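PDB 2CH9: cystatin-F from Homo sapiens, which inhibits the cysteine proteases papain and cathepsin L, more weakly than other cystatins do, and may help regulate immunity by inhibiting a target in the haematopoietic system. Local coordinates for residues V30-A33 with A34-V38. Numbering follows the deposited sequence.
Sequences VLQA and ARYSV
Gln-32 lays its side chain over one face of the Tyr-36 ring, one turn further along helix 28-44. Its amide nitrogen NE2 sits 3.3 Å above the ring plane, displaced toward the rim, and comes within 3.4 Å of Tyr-36 CE1. The aliphatic part joins in: Gln-32 CG touches Tyr-36 CE2 at 3.6 Å. The glutamine reaches the ring because its CG stands opposite the backbone N (chi1 -178°); the bend at chi2 then carries the amide onto the ring. Amide and ring planes stay 41° apart, so this is an inclined van der Waals contact, not a flat stack. The backbone oxygen Gln-32 O lies over a face of the ring as well, 3.4 Å from Tyr-36 CD2. Phe-118 of strand 117-126 stacks on the same tyrosine. Were Tyr-36 replaced by an alanine, the glutamine amide would probably lose the surface it lies on and be free to swing, and Phe-118 would lose its stacking partner.

Four i to i+4 backbone hydrogen bonds hold the turns together, from Ala-34 N to Val-30 O through Ser-37 N to Ala-33 O. The last carbonyl is gripped twice: Ser-37 OG donates to Ala-33 O at 3.0 Å, from the face of the carbonyl plane opposite to Ser-37 N. Chi1 of -62° turns the hydroxyl back over the preceding turn, and OG also bonds Ser-107 on strand 102-112.

Arg-35 points its guanidinium away, to salt bridges with Asp-89 and Glu-53, while Ala-33 and Ala-34 rest on the sheet. The chemistry is that of the single cystatin helix lying across its antiparallel sheet: small residues and a serine whose hydroxyl is shared between helix and sheet pack inward, and an amide-covered tyrosine borders the more exposed flank.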
loop_
_atom_site.group_PDB
_atom_site.type_symbol
_atom_site.label_atom_id
_atom_site.label_comp_id
_atom_site.label_asym_id
_atom_site.label_seq_id
_atom_site.Cartn_x
_atom_site.Cartn_y
_atom_site.Cartn_z
ATOM N N VAL A 30 -14.925 -6.519 0.017
ATOM C CA VAL A 30 -13.972 -6.822 1.085
ATOM C C VAL A 30 -13.967 -8.314 1.399
ATOM O O VAL A 30 -12.909 -8.889 1.593
ATOM C CB VAL A 30 -14.271 -6.068 2.384
ATOM C CG1 VAL A 30 -13.378 -6.584 3.519
ATOM C CG2 VAL A 30 -14.055 -4.578 2.194
ATOM N N LEU A 31 -15.154 -8.923 1.457
ATOM C CA LEU A 31 -15.266 -10.333 1.789
ATOM C C LEU A 31 -14.586 -11.212 0.738
ATOM O O LEU A 31 -13.900 -12.179 1.087
ATOM C CB LEU A 31 -16.730 -10.744 1.974
ATOM C CG LEU A 31 -17.467 -10.044 3.122
ATOM C CD1 LEU A 31 -18.954 -10.299 3.008
ATOM C CD2 LEU A 31 -16.960 -10.476 4.491
ATOM N N GLN A 32 -14.766 -10.862 -0.536
ATOM C CA GLN A 32 -14.136 -11.593 -1.629
ATOM C C GLN A 32 -12.622 -11.386 -1.612
ATOM O O GLN A 32 -11.869 -12.305 -1.893
ATOM C CB GLN A 32 -14.725 -11.186 -2.981
ATOM C CG GLN A 32 -14.154 -11.954 -4.172
ATOM C CD GLN A 32 -14.368 -13.480 -4.073
ATOM O OE1 GLN A 32 -15.497 -13.967 -4.200
ATOM N NE2 GLN A 32 -13.280 -14.230 -3.850
ATOM N N ALA A 33 -12.175 -10.182 -1.258
ATOM C CA ALA A 33 -10.739 -9.904 -1.190
ATOM C C ALA A 33 -10.057 -10.723 -0.081
ATOM O O ALA A 33 -8.945 -11.236 -0.265
ATOM C CB ALA A 33 -10.488 -8.396 -1.021
ATOM N N ALA A 34 -10.732 -10.860 1.058
ATOM C CA ALA A 34 -10.236 -11.685 2.161
ATOM C C ALA A 34 -10.158 -13.167 1.778
ATOM O O ALA A 34 -9.258 -13.873 2.235
ATOM C CB ALA A 34 -11.102 -11.503 3.396
ATOM N N ARG A 35 -11.098 -13.630 0.951
ATOM C CA ARG A 35 -11.029 -14.985 0.388
ATOM C C ARG A 35 -9.826 -15.156 -0.538
ATOM O O ARG A 35 -9.116 -16.166 -0.461
ATOM C CB ARG A 35 -12.332 -15.358 -0.345
ATOM C CG ARG A 35 -12.319 -16.727 -1.043
ATOM C CD ARG A 35 -11.983 -17.903 -0.085
ATOM N NE ARG A 35 -12.906 -17.981 1.045
ATOM C CZ ARG A 35 -14.126 -18.517 1.002
ATOM N NH1 ARG A 35 -14.602 -19.055 -0.115
ATOM N NH2 ARG A 35 -14.880 -18.509 2.096
ATOM N N TYR A 36 -9.593 -14.190 -1.424
ATOM C CA TYR A 36 -8.377 -14.235 -2.245
ATOM C C TYR A 36 -7.103 -14.330 -1.403
ATOM O O TYR A 36 -6.175 -15.078 -1.739
ATOM C CB TYR A 36 -8.284 -13.030 -3.156
ATOM C CG TYR A 36 -9.319 -13.018 -4.229
ATOM C CD1 TYR A 36 -9.652 -14.186 -4.922
ATOM C CD2 TYR A 36 -9.938 -11.829 -4.598
ATOM C CE1 TYR A 36 -10.613 -14.160 -5.941
ATOM C CE2 TYR A 36 -10.896 -11.794 -5.600
ATOM C CZ TYR A 36 -11.220 -12.953 -6.268
ATOM O OH TYR A 36 -12.157 -12.898 -7.262
ATOM N N SER A 37 -7.073 -13.576 -0.303
ATOM C CA SER A 37 -5.897 -13.530 0.573
ATOM C C SER A 37 -5.577 -14.902 1.147
ATOM O O SER A 37 -4.425 -15.359 1.096
ATOM C CB SER A 37 -6.128 -12.539 1.710
ATOM O OG SER A 37 -6.319 -11.256 1.176
ATOM N N VAL A 38 -6.601 -15.572 1.680
ATOM C CA VAL A 38 -6.374 -16.876 2.295
ATOM C C VAL A 38 -6.058 -17.962 1.264
ATOM O O VAL A 38 -5.322 -18.908 1.553
ATOM C CB VAL A 38 -7.490 -17.278 3.261
ATOM C CG1 VAL A 38 -8.750 -17.758 2.506
ATOM C CG2 VAL A 38 -6.950 -18.327 4.239
#